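Local structure of BtGH115A (Bacteroides thetaiotaomicron, 5BY3) at residues V160-I165 against G236-A241; P176-T181 against G189-R194; R198-L203 against R229-K234; P213-C218 against H243-A248; L220-F223 against G227-E230. The protein acts as a 4-O-methyl-alpha-glucuronidase of glycoside hydrolase family 115, with specificity for decorated arabinogalactans. One frame throughout, in Å; residues are numbered along the deposited sequence.

Interaction 1 (V160-I165 against G236-A241)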
# COMPACT_ATOMS: atom_id res chain seq x y z
N VAL A 160 -9.78 10.12 5.82
CA VAL A 160 -10.46 8.83 5.57
C VAL A 160 -10.92 8.23 6.89
O VAL A 160 -10.16 8.26 7.90
CB VAL A 160 -9.59 7.89 4.69
CG1 VAL A 160 -10.21 6.50 4.50
CG2 VAL A 160 -9.32 8.55 3.33
N GLU A 161 -12.16 7.74 6.91
CA GLU A 161 -12.82 7.33 8.18
C GLU A 161 -12.29 5.99 8.75
O GLU A 161 -12.05 5.88 9.98
CB GLU A 161 -14.36 7.33 8.09
CG GLU A 161 -15.00 7.55 9.46
CD GLU A 161 -16.51 7.33 9.56
OE1 GLU A 161 -17.18 7.05 8.55
OE2 GLU A 161 -17.03 7.45 10.70
N TYR A 162 -12.09 5.01 7.87
CA TYR A 162 -11.47 3.76 8.27
C TYR A 162 -10.20 3.50 7.45
O TYR A 162 -10.22 3.51 6.21
CB TYR A 162 -12.45 2.60 8.12
CG TYR A 162 -13.55 2.68 9.13
CD1 TYR A 162 -13.38 2.15 10.41
CD2 TYR A 162 -14.75 3.34 8.83
CE1 TYR A 162 -14.40 2.23 11.36
CE2 TYR A 162 -15.77 3.43 9.77
CZ TYR A 162 -15.58 2.86 11.02
OH TYR A 162 -16.57 2.94 11.96
N ARG A 163 -9.09 3.26 8.16
CA ARG A 163 -7.84 3.05 7.45
C ARG A 163 -7.05 1.98 8.13
O ARG A 163 -6.95 1.89 9.35
CB ARG A 163 -7.07 4.36 7.24
CG ARG A 163 -6.99 5.17 8.49
CD ARG A 163 -7.26 6.68 8.42
NE ARG A 163 -7.07 7.01 9.83
CZ ARG A 163 -8.04 7.03 10.76
NH1 ARG A 163 -9.34 6.90 10.41
NH2 ARG A 163 -7.72 7.26 12.02
N GLY A 164 -6.49 1.12 7.33
CA GLY A 164 -5.92 -0.04 7.95
C GLY A 164 -5.13 -0.84 7.00
O GLY A 164 -4.99 -0.47 5.82
N ILE A 165 -4.63 -1.95 7.52
CA ILE A 165 -3.80 -2.86 6.77
C ILE A 165 -4.36 -4.26 6.83
O ILE A 165 -5.11 -4.62 7.74
CB ILE A 165 -2.34 -2.86 7.32
CG1 ILE A 165 -2.24 -3.60 8.68
CG2 ILE A 165 -1.76 -1.43 7.33
CD1 ILE A 165 -0.83 -3.83 9.20
N GLY A 236 -8.17 -0.92 20.52
CA GLY A 236 -9.28 -0.14 19.90
C GLY A 236 -9.27 -0.20 18.39
O GLY A 236 -9.51 0.81 17.73
N ILE A 237 -8.98 -1.39 17.85
CA ILE A 237 -8.80 -1.62 16.43
C ILE A 237 -10.05 -2.31 15.91
O ILE A 237 -10.50 -3.31 16.46
CB ILE A 237 -7.59 -2.58 16.18
CG1 ILE A 237 -6.23 -1.98 16.67
CG2 ILE A 237 -7.55 -3.12 14.75
CD1 ILE A 237 -5.77 -0.68 16.01
N PHE A 238 -10.60 -1.80 14.82
CA PHE A 238 -11.70 -2.46 14.18
C PHE A 238 -11.14 -3.69 13.53
O PHE A 238 -10.23 -3.60 12.70
CB PHE A 238 -12.40 -1.51 13.22
CG PHE A 238 -13.14 -0.42 13.93
CD1 PHE A 238 -12.45 0.67 14.48
CD2 PHE A 238 -14.53 -0.49 14.08
CE1 PHE A 238 -13.14 1.69 15.17
CE2 PHE A 238 -15.22 0.53 14.77
CZ PHE A 238 -14.53 1.62 15.32
N MSE A 239 -11.63 -4.85 13.96
CA MSE A 239 -11.38 -6.09 13.24
C MSE A 239 -12.33 -6.09 12.06
O MSE A 239 -13.56 -5.92 12.22
CB MSE A 239 -11.60 -7.30 14.15
CG MSE A 239 -10.72 -7.29 15.40
SE MSE A 239 -8.83 -7.12 14.81
CE MSE A 239 -8.62 -8.71 13.67
N GLY A 240 -11.73 -6.19 10.87
CA GLY A 240 -12.42 -6.36 9.60
C GLY A 240 -11.82 -7.62 9.02
O GLY A 240 -11.04 -8.27 9.70
N ALA A 241 -12.18 -7.98 7.78
CA ALA A 241 -11.60 -9.17 7.10
C ALA A 241 -11.90 -9.05 5.63
O ALA A 241 -12.63 -8.16 5.25
CB ALA A 241 -12.15 -10.49 7.66

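Interaction 2 (P176-T181 against G189-R194)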
# COMPACT_ATOMS: atom_id res chain seq x y z
N PRO A 176 6.23 -17.10 10.23
CA PRO A 176 7.35 -17.78 10.94
C PRO A 176 8.09 -16.88 11.92
O PRO A 176 8.49 -17.33 12.98
CB PRO A 176 8.30 -18.26 9.83
CG PRO A 176 7.89 -17.52 8.60
CD PRO A 176 6.47 -17.06 8.77
N TRP A 177 8.22 -15.60 11.58
CA TRP A 177 8.85 -14.67 12.51
C TRP A 177 8.09 -14.60 13.84
O TRP A 177 8.69 -14.64 14.91
CB TRP A 177 8.97 -13.29 11.86
CG TRP A 177 9.37 -12.27 12.83
CD1 TRP A 177 10.63 -12.06 13.33
CD2 TRP A 177 8.50 -11.31 13.45
NE1 TRP A 177 10.59 -11.02 14.23
CE2 TRP A 177 9.30 -10.55 14.34
CE3 TRP A 177 7.13 -11.03 13.37
CZ2 TRP A 177 8.78 -9.52 15.12
CZ3 TRP A 177 6.60 -9.98 14.17
CH2 TRP A 177 7.43 -9.25 15.03
N SER A 178 6.76 -14.49 13.78
CA SER A 178 5.95 -14.45 14.99
C SER A 178 6.00 -15.77 15.80
O SER A 178 6.35 -15.75 17.00
CB SER A 178 4.50 -14.09 14.65
OG SER A 178 3.77 -13.99 15.85
N ASN A 179 5.68 -16.88 15.11
CA ASN A 179 5.62 -18.26 15.60
C ASN A 179 6.92 -18.90 16.11
O ASN A 179 6.88 -19.89 16.82
CB ASN A 179 5.08 -19.12 14.44
CG ASN A 179 4.63 -20.50 14.86
OD1 ASN A 179 3.68 -20.65 15.62
ND2 ASN A 179 5.28 -21.50 14.34
N LYS A 180 8.07 -18.36 15.72
CA LYS A 180 9.37 -18.92 16.16
C LYS A 180 10.33 -17.87 16.77
O LYS A 180 11.01 -18.17 17.73
CB LYS A 180 10.08 -19.73 15.06
CG LYS A 180 9.16 -20.46 14.11
CD LYS A 180 9.07 -21.97 14.28
CE LYS A 180 9.05 -22.55 12.86
NZ LYS A 180 8.71 -23.99 12.75
N THR A 181 10.35 -16.65 16.24
CA THR A 181 11.29 -15.66 16.72
C THR A 181 10.76 -14.70 17.79
O THR A 181 11.39 -14.56 18.84
CB THR A 181 11.88 -14.86 15.59
OG1 THR A 181 12.31 -15.76 14.56
CG2 THR A 181 13.06 -14.06 16.11
N GLY A 189 0.51 -22.69 13.57
CA GLY A 189 0.76 -21.42 12.86
C GLY A 189 0.30 -20.22 13.66
O GLY A 189 -0.50 -19.40 13.18
N GLU A 190 0.78 -20.13 14.89
CA GLU A 190 0.24 -19.15 15.80
C GLU A 190 1.01 -17.81 15.81
O GLU A 190 2.22 -17.79 16.01
CB GLU A 190 0.06 -19.74 17.20
CG GLU A 190 -0.93 -18.94 18.04
CD GLU A 190 -1.15 -19.53 19.42
OE1 GLU A 190 -0.15 -19.83 20.11
OE2 GLU A 190 -2.32 -19.67 19.82
N ILE A 191 0.25 -16.74 15.55
CA ILE A 191 0.69 -15.35 15.57
C ILE A 191 -0.19 -14.81 16.67
O ILE A 191 -1.37 -14.54 16.44
CB ILE A 191 0.37 -14.62 14.23
CG1 ILE A 191 0.94 -15.41 13.04
CG2 ILE A 191 0.75 -13.11 14.26
CD1 ILE A 191 0.68 -14.76 11.68
N GLY A 192 0.37 -14.72 17.86
CA GLY A 192 -0.43 -14.67 19.06
C GLY A 192 -0.73 -13.28 19.54
O GLY A 192 -0.54 -12.31 18.80
N PRO A 193 -1.19 -13.17 20.80
CA PRO A 193 -1.54 -11.86 21.34
C PRO A 193 -0.37 -10.87 21.34
O PRO A 193 -0.57 -9.70 20.97
CB PRO A 193 -2.05 -12.17 22.78
CG PRO A 193 -1.56 -13.57 23.10
CD PRO A 193 -1.48 -14.27 21.76
N ARG A 194 0.81 -11.31 21.76
CA ARG A 194 1.97 -10.42 21.89
C ARG A 194 2.39 -9.82 20.53
O ARG A 194 2.58 -8.62 20.40
CB ARG A 194 3.14 -11.10 22.66
CG ARG A 194 3.46 -10.51 24.04
CD ARG A 194 2.55 -11.01 25.16
NE ARG A 194 1.26 -10.32 25.18
CZ ARG A 194 0.11 -10.82 25.67
NH1 ARG A 194 0.08 -12.05 26.18
NH2 ARG A 194 -1.01 -10.10 25.61

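Interaction 3 (R198-L203 against R229-K234)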
# COMPACT_ATOMS: atom_id res chain seq x y z
N ARG A 198 2.00 -5.64 19.21
CA ARG A 198 3.02 -4.97 18.42
C ARG A 198 2.50 -4.34 17.11
O ARG A 198 2.83 -3.19 16.83
CB ARG A 198 4.21 -5.89 18.12
CG ARG A 198 5.19 -6.03 19.28
CD ARG A 198 5.81 -4.72 19.76
NE ARG A 198 6.75 -5.02 20.84
CZ ARG A 198 7.45 -4.16 21.58
NH1 ARG A 198 7.37 -2.82 21.43
NH2 ARG A 198 8.26 -4.67 22.50
N ILE A 199 1.70 -5.10 16.35
CA ILE A 199 1.04 -4.58 15.16
C ILE A 199 0.11 -3.42 15.48
O ILE A 199 0.14 -2.37 14.79
CB ILE A 199 0.29 -5.69 14.39
CG1 ILE A 199 1.29 -6.82 14.05
CG2 ILE A 199 -0.35 -5.10 13.14
CD1 ILE A 199 0.66 -8.06 13.42
N PHE A 200 -0.67 -3.56 16.55
CA PHE A 200 -1.58 -2.50 16.94
C PHE A 200 -0.90 -1.22 17.41
O PHE A 200 -1.39 -0.11 17.10
CB PHE A 200 -2.64 -2.97 17.93
CG PHE A 200 -3.38 -4.23 17.53
CD1 PHE A 200 -3.63 -4.55 16.20
CD2 PHE A 200 -3.87 -5.09 18.51
CE1 PHE A 200 -4.32 -5.71 15.87
CE2 PHE A 200 -4.55 -6.27 18.19
CZ PHE A 200 -4.79 -6.56 16.87
N GLU A 201 0.25 -1.34 18.10
CA GLU A 201 1.10 -0.15 18.34
C GLU A 201 1.46 0.57 17.04
O GLU A 201 1.45 1.80 16.96
CB GLU A 201 2.46 -0.52 18.93
CG GLU A 201 2.51 -0.87 20.39
CD GLU A 201 3.90 -1.31 20.83
OE1 GLU A 201 4.92 -1.11 20.12
OE2 GLU A 201 3.97 -1.87 21.92
N LEU A 202 1.82 -0.22 16.04
CA LEU A 202 2.25 0.35 14.79
C LEU A 202 1.08 1.09 14.18
O LEU A 202 1.27 2.20 13.68
CB LEU A 202 2.81 -0.72 13.86
CG LEU A 202 3.22 -0.37 12.43
CD1 LEU A 202 4.24 0.74 12.37
CD2 LEU A 202 3.76 -1.63 11.77
N LEU A 203 -0.13 0.50 14.26
CA LEU A 203 -1.31 1.11 13.64
C LEU A 203 -1.71 2.37 14.36
O LEU A 203 -2.00 3.37 13.73
CB LEU A 203 -2.49 0.15 13.57
CG LEU A 203 -2.29 -1.10 12.70
CD1 LEU A 203 -3.51 -2.00 12.85
CD2 LEU A 203 -2.02 -0.78 11.24
N ARG A 229 -8.51 -11.42 20.26
CA ARG A 229 -9.74 -10.65 20.29
C ARG A 229 -9.69 -9.57 21.40
O ARG A 229 -9.97 -8.36 21.14
CB ARG A 229 -10.90 -11.62 20.47
CG ARG A 229 -12.29 -11.02 20.41
CD ARG A 229 -13.36 -12.05 20.78
NE ARG A 229 -13.11 -12.68 22.08
CZ ARG A 229 -13.42 -12.14 23.26
NH1 ARG A 229 -14.00 -10.94 23.33
NH2 ARG A 229 -13.14 -12.80 24.38
N GLU A 230 -9.27 -9.98 22.60
CA GLU A 230 -9.10 -9.06 23.76
C GLU A 230 -7.99 -8.01 23.56
O GLU A 230 -8.14 -6.84 23.99
CB GLU A 230 -8.90 -9.86 25.05
CG GLU A 230 -10.06 -10.82 25.40
CD GLU A 230 -9.81 -12.30 25.06
OE1 GLU A 230 -9.37 -12.66 23.92
OE2 GLU A 230 -10.07 -13.14 25.96
N ALA A 231 -6.90 -8.40 22.87
CA ALA A 231 -5.82 -7.46 22.49
C ALA A 231 -6.33 -6.35 21.57
O ALA A 231 -6.01 -5.17 21.73
CB ALA A 231 -4.66 -8.21 21.84
N ALA A 232 -7.16 -6.74 20.61
CA ALA A 232 -7.79 -5.80 19.70
C ALA A 232 -8.72 -4.82 20.44
O ALA A 232 -8.82 -3.64 20.05
CB ALA A 232 -8.54 -6.56 18.63
N LYS A 233 -9.39 -5.31 21.48
CA LYS A 233 -10.23 -4.46 22.32
C LYS A 233 -9.37 -3.47 23.12
O LYS A 233 -9.74 -2.30 23.26
CB LYS A 233 -11.12 -5.32 23.24
CG LYS A 233 -12.34 -4.63 23.83
CD LYS A 233 -12.79 -5.36 25.09
CE LYS A 233 -14.25 -5.08 25.42
NZ LYS A 233 -15.18 -6.03 24.74
N LYS A 234 -8.23 -3.94 23.62
CA LYS A 234 -7.30 -3.11 24.40
C LYS A 234 -6.77 -1.94 23.57
O LYS A 234 -6.70 -0.80 24.08
CB LYS A 234 -6.15 -3.97 24.95
CG LYS A 234 -5.41 -3.37 26.14
CD LYS A 234 -3.91 -3.69 26.12
CE LYS A 234 -3.19 -3.09 27.33
NZ LYS A 234 -3.30 -1.60 27.45

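Interaction 4 (P213-C218 against H243-A248)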
# COMPACT_ATOMS: atom_id res chain seq x y z
N PRO A 213 -6.71 -9.36 9.87
CA PRO A 213 -5.65 -10.25 10.38
C PRO A 213 -5.18 -11.24 9.33
O PRO A 213 -5.89 -11.41 8.35
CB PRO A 213 -6.37 -10.99 11.50
CG PRO A 213 -7.81 -11.04 11.06
CD PRO A 213 -8.05 -9.72 10.40
N ALA A 214 -4.01 -11.86 9.53
CA ALA A 214 -3.51 -12.99 8.66
C ALA A 214 -4.53 -14.09 8.65
O ALA A 214 -5.17 -14.34 9.67
CB ALA A 214 -2.20 -13.56 9.18
N MSE A 215 -4.65 -14.79 7.53
CA MSE A 215 -5.77 -15.72 7.35
C MSE A 215 -5.44 -16.80 6.38
O MSE A 215 -6.32 -17.57 5.98
CB MSE A 215 -7.03 -14.93 6.91
CG MSE A 215 -6.93 -14.04 5.66
SE MSE A 215 -6.66 -15.04 3.98
CE MSE A 215 -8.52 -15.27 3.37
N HIS A 216 -4.19 -16.86 5.97
CA HIS A 216 -3.76 -17.94 5.10
C HIS A 216 -3.88 -19.28 5.81
O HIS A 216 -3.73 -19.36 7.03
CB HIS A 216 -2.33 -17.68 4.62
CG HIS A 216 -2.27 -17.05 3.26
ND1 HIS A 216 -1.20 -17.22 2.40
CD2 HIS A 216 -3.16 -16.27 2.61
CE1 HIS A 216 -1.44 -16.56 1.28
NE2 HIS A 216 -2.62 -15.98 1.38
N GLU A 217 -4.16 -20.33 5.03
CA GLU A 217 -4.26 -21.72 5.52
C GLU A 217 -3.13 -22.12 6.48
O GLU A 217 -3.39 -22.73 7.51
CB GLU A 217 -4.47 -22.75 4.37
CG GLU A 217 -3.72 -22.51 3.05
CD GLU A 217 -4.29 -21.38 2.16
OE1 GLU A 217 -3.51 -20.48 1.76
OE2 GLU A 217 -5.51 -21.39 1.86
N CYS A 218 -1.90 -21.68 6.20
CA CYS A 218 -0.74 -21.84 7.12
C CYS A 218 -0.82 -21.16 8.52
O CYS A 218 0.03 -21.40 9.36
CB CYS A 218 0.54 -21.37 6.42
SG CYS A 218 0.70 -19.57 6.26
N HIS A 243 -12.49 -9.94 1.25
CA HIS A 243 -13.59 -10.17 0.28
C HIS A 243 -14.18 -11.59 0.32
O HIS A 243 -15.27 -11.83 -0.21
CB HIS A 243 -13.07 -9.87 -1.12
CG HIS A 243 -11.65 -10.29 -1.30
ND1 HIS A 243 -11.29 -11.60 -1.53
CD2 HIS A 243 -10.49 -9.61 -1.16
CE1 HIS A 243 -9.97 -11.70 -1.56
NE2 HIS A 243 -9.47 -10.51 -1.34
N CYS A 244 -13.47 -12.52 0.98
CA CYS A 244 -13.92 -13.91 1.13
C CYS A 244 -14.02 -14.34 2.60
O CYS A 244 -13.90 -15.54 2.94
CB CYS A 244 -12.92 -14.83 0.41
SG CYS A 244 -11.26 -14.77 1.16
N GLU A 245 -14.18 -13.36 3.50
CA GLU A 245 -14.26 -13.66 4.93
C GLU A 245 -15.45 -12.89 5.55
O GLU A 245 -15.26 -11.98 6.40
CB GLU A 245 -12.97 -13.30 5.63
CG GLU A 245 -11.77 -14.16 5.35
CD GLU A 245 -10.56 -13.57 6.03
OE1 GLU A 245 -9.98 -12.60 5.47
OE2 GLU A 245 -10.21 -14.04 7.15
N PRO A 246 -16.67 -13.28 5.13
CA PRO A 246 -17.94 -12.64 5.44
C PRO A 246 -18.23 -12.39 6.89
O PRO A 246 -18.76 -11.33 7.20
CB PRO A 246 -18.98 -13.61 4.90
CG PRO A 246 -18.28 -14.38 3.85
CD PRO A 246 -16.89 -14.54 4.39
N MSE A 247 -17.93 -13.34 7.80
CA MSE A 247 -18.73 -12.61 8.86
C MSE A 247 -17.87 -12.57 10.04
O MSE A 247 -18.06 -13.37 10.97
CB MSE A 247 -20.11 -13.18 9.31
CG MSE A 247 -21.27 -13.00 8.35
SE MSE A 247 -22.09 -11.22 8.59
CE MSE A 247 -22.79 -11.71 10.33
N ALA A 248 -16.89 -11.68 10.01
CA ALA A 248 -15.70 -11.82 10.88
C ALA A 248 -15.16 -13.27 10.84
O ALA A 248 -14.47 -13.72 11.76
CB ALA A 248 -16.04 -11.39 12.30

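Interaction 5 (L220-F223 against G227-E230)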
# COMPACT_ATOMS: atom_id res chain seq x y z
N LEU A 220 -3.04 -19.81 12.14
CA LEU A 220 -4.18 -19.95 13.05
C LEU A 220 -5.15 -18.78 12.90
O LEU A 220 -4.76 -17.63 13.13
CB LEU A 220 -3.74 -20.06 14.52
CG LEU A 220 -4.83 -20.60 15.47
CD1 LEU A 220 -5.08 -22.10 15.22
CD2 LEU A 220 -4.49 -20.33 16.94
N PRO A 221 -6.43 -19.05 12.53
CA PRO A 221 -7.36 -17.92 12.45
C PRO A 221 -7.39 -17.06 13.70
O PRO A 221 -7.34 -17.58 14.83
CB PRO A 221 -8.71 -18.60 12.20
CG PRO A 221 -8.32 -19.81 11.39
CD PRO A 221 -7.02 -20.29 11.97
N PHE A 222 -7.43 -15.76 13.46
CA PHE A 222 -7.34 -14.75 14.49
C PHE A 222 -8.24 -15.02 15.68
O PHE A 222 -7.78 -15.00 16.82
CB PHE A 222 -7.70 -13.39 13.91
CG PHE A 222 -7.60 -12.27 14.89
CD1 PHE A 222 -6.39 -11.69 15.17
CD2 PHE A 222 -8.75 -11.77 15.51
CE1 PHE A 222 -6.30 -10.63 16.07
CE2 PHE A 222 -8.67 -10.72 16.41
CZ PHE A 222 -7.43 -10.15 16.69
N PHE A 223 -9.52 -15.27 15.40
CA PHE A 223 -10.55 -15.33 16.44
C PHE A 223 -10.61 -16.69 17.13
O PHE A 223 -11.38 -16.89 18.08
CB PHE A 223 -11.89 -14.96 15.84
CG PHE A 223 -12.11 -13.49 15.67
CD1 PHE A 223 -12.17 -12.64 16.79
CD2 PHE A 223 -12.32 -12.95 14.41
CE1 PHE A 223 -12.42 -11.28 16.66
CE2 PHE A 223 -12.58 -11.58 14.26
CZ PHE A 223 -12.63 -10.75 15.39
N GLY A 227 -6.40 -14.66 23.23
CA GLY A 227 -5.81 -13.36 23.54
C GLY A 227 -6.11 -12.29 22.50
O GLY A 227 -6.33 -11.11 22.83
N ASN A 228 -6.16 -12.73 21.25
CA ASN A 228 -6.15 -11.86 20.08
C ASN A 228 -7.31 -10.88 20.07
O ASN A 228 -7.10 -9.66 19.92
CB ASN A 228 -6.10 -12.68 18.80
CG ASN A 228 -4.69 -13.16 18.44
OD1 ASN A 228 -4.48 -13.67 17.34
ND2 ASN A 228 -3.73 -12.97 19.36
N ARG A 229 -8.51 -11.42 20.26
CA ARG A 229 -9.74 -10.65 20.29
C ARG A 229 -9.69 -9.57 21.40
O ARG A 229 -9.97 -8.36 21.14
CB ARG A 229 -10.90 -11.62 20.47
CG ARG A 229 -12.29 -11.02 20.41
CD ARG A 229 -13.36 -12.05 20.78
NE ARG A 229 -13.11 -12.68 22.08
CZ ARG A 229 -13.42 -12.14 23.26
NH1 ARG A 229 -14.00 -10.94 23.33
NH2 ARG A 229 -13.14 -12.80 24.38
N GLU A 230 -9.27 -9.98 22.60
CA GLU A 230 -9.10 -9.06 23.76
C GLU A 230 -7.99 -8.01 23.56
O GLU A 230 -8.14 -6.84 23.99
CB GLU A 230 -8.90 -9.86 25.05
CG GLU A 230 -10.06 -10.82 25.40
CD GLU A 230 -9.81 -12.30 25.06
OE1 GLU A 230 -9.37 -12.66 23.92
OE2 GLU A 230 -10.07 -13.14 25.96

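Interaction 1 (V160-I165 against G236-A241)
Tyr162 and Phe238 share the first torsion that brings their rings together: each CG stands anti to its own carbonyl carbon, with chi1 -69° in Tyr162 and -70° in Phe238, and each CB leaves its backbone toward the other segment. The two are the first residues of strands 162-166 and 238-239, members of the eight-stranded parallel sheet of a TIM-type barrel. Strand 210-212 runs between these two, and Thr210 on it touches both side chains, so the pair bridges over one intervening strand; the CA atoms of Tyr162 and Phe238 are 8.6 Å apart. The stack is T-shaped: the planes meet at 83° and the centroids lie 5.1 Å apart, with Tyr162 giving its edge and Phe238 its face. Tyr162 CE1 stands 3.7 Å above the Phe238 plane, over the ring centre, which explains its nearly equal distances to all six ring carbons. With a serine in place of Phe238, the Tyr162 edge would probably lose its aromatic platform, and the phenol would be freer to turn on Thr210 and Leu289. Beyond CE1, the phenol oxygen also skirts the same ring, Tyr162 OH coming within 3.9 Å of Phe238 CE2.

Interaction 2 (P176-T181 against G189-R194)
Ser178 on helix 174-182 presses its side chain against Ile191, and this is the tight part of the contact. Chi1 of -177° swings the hydroxyl over to the side opposite the backbone N, where Ser178 OG lies 3.4 Å from Ile191 CA and 3.5 Å from Ile191 CG2. The methylene follows, Ser178 CB meeting Ile191 CG2 at 3.9 Å. One residue on, Asn179 points its CB toward Glu190, and Asn179 CB approaches Glu190 O to 3.5 Å, so two successive helix residues meet two successive residues of the incoming backbone. The CA atoms of Ser178 and Ile191 are 5.4 Å apart. The other side is looser. Partly exposed Glu190 runs its extended chain away from the helix to bond Ser185 through OE1. Helix 174-182 lies in the connection from barrel strand 162-166 to helix 193-205, and segment 189-194 runs into the start of that helix, with Gly192 as N-cap; Glu183 OE2 accepts the N-H of Arg194 in that first turn. The Ile191 side chain is about 12 Å from a bound nickel ion. The contact with Ile191 gives Ser178 OG no polar partner; its hydrogen bond is with Thr195 OG1, tying helix 174-182 to the opening turn of helix 193-205.

Interaction 3 (R198-L203 against R229-K234)
Phe200 of helix 193-205 reaches across to Ala231 and Ala232 of helix 228-235, carrying the whole contact from its side. Its CB leaves the backbone toward the second helix, and chi1 of -50°, with CG anti to the carbonyl carbon, continues the ring in that direction. Beyond CG the two flanks of the ring part ways. On one, CD1 packs on Ile237; on the other, Phe200 CD2 comes within 3.9 Å of Ala231 O. Next along, Phe200 CE2 makes the nearest approach, 3.6 Å from Ala232 N, and also touches the methyl Ala231 CB at 4.1 Å. At the tip, Phe200 CZ ends 4.1 Å from Ala232 CB. The ring thus lies against helix backbone as much as against side chains, which is possible because both partners carry no more than a methyl; the CA atoms of Phe200 and Ala232 are 7.6 Å apart. No hydrogen bond crosses between the segments, and the three touching residues are buried. Tyr211, from strand 210-212, meets the Phe200 ring at a steep angle. Since that strand lies between the two helices in the chain, this is the packing of neighbouring outer helices, with the intervening strand beneath them, in a TIM-type beta/alpha barrel.

Interaction 4 (P213-C218 against H243-A248)
Cys244 and Glu245 close on selenomethionine Met215, joining two loops that follow barrel strands 210-212 and 238-239. Such loops, at the carboxyl ends of the parallel strands, form the face on which TIM-type glycoside hydrolases generally carry their active sites. Taken in sequence order, the second segment makes its first touch with Cys244, whose SG lies 3.6 Å from Met215 CE. That methyl gets there because the Met215 chain is bent: chi1 of 55° places CG between the backbone N and the carbonyl carbon, and further bends at chi2, 67°, and chi3, 93°, bring the methyl round to Cys244. Glu245 comes next with its CB directed at Met215 and its chain extended beyond CG. The two side chains cross at a slant, the carboxylate against CB and CG of Met215, with Glu245 OE2 3.3 Å from Met215 CB and Glu245 OE1 3.4 Å from Met215 CG. These are contacts of oxygen with carbon; the hydrogen bond to Glu245 OE1 is given by Ser242 N, which helps to fix the carboxylate. Were an alanine here instead of Glu245, Ser242 N would probably be left without its acceptor and a gap would open beside Met215 CB and CG. Further on, Pro246 and Met247 turn to the outer helices, Met247 packing between 265-283 and 308-329. The segment ends at Ala248, whose carbonyl accepts a hydrogen bond from Arg279 NH1, while Ala248 O also lies 3.5 Å from Phe223 CD2.

Interaction 5 (L220-F223 against G227-E230)
Phe222 offers one ring face to Asn228, whereas its neighbour Phe223 offers an edge to Arg229. The first pair makes a CH-pi contact: Asn228 CB lies 3.6 Å from the centroid of the Phe222 ring, 21° off the normal and displaced toward the rim on the CE1 side. Ring and amide planes are 32° apart, so the Asn228 amide slants past the ring without stacking on it, and Asn228 OD1 comes 3.5 Å from Phe222 CD1. Chi1 of Phe222, -178°, sends the ring out opposite its backbone N and onto the first turn of the helix, where Phe222 CZ reaches Asn228 O at 3.3 Å. That turn opens helix 228-235, with Gly227 as N-cap at a positive phi where a CB would run into the preceding carbonyl oxygen. The 3-10 turn of 222-223 folds back on the barrel helix that it precedes in the chain, the CA atoms of Phe222 and Asn228 being 6.4 Å apart and those of Phe223 and Arg229 6.1 Å. Phe223 starts away from the helix, but its ring returns to meet Arg229 CG near the ring plane, at 3.8 Å from Phe223 CE1. The two rings also touch each other: Phe222 CD2 stands 3.6 Å above the Phe223 plane, over its centre. Val283 of helix 265-283 packs on Phe223 and Arg229 alike, and Met239 of barrel strand 238-239 touches both phenylalanines.

All five contacts fall in the first part of the TIM-type barrel, within the family 115 range. Interaction 1 spans the longest loop, from strand 162-166 to 238-239, and interactions 2, 3 and 5 lie within it along the chain, while interaction 4 crosses it. Interactions 2 and 3 share helix 193-205; interactions 3 and 5 share helix 228-235. Centres are about 11 Å apart for 1 and 3 and for 3 and 5, but about 22 Å for 1 and 2. Met239 of interaction 1 meets Ala232, Pro213 and Phe222 of interactions 3, 4 and 5, a common neighbour of an outer helix and the loop after strand 210-212. Interaction 2 joins 5 through Gly189 O and Leu220 N.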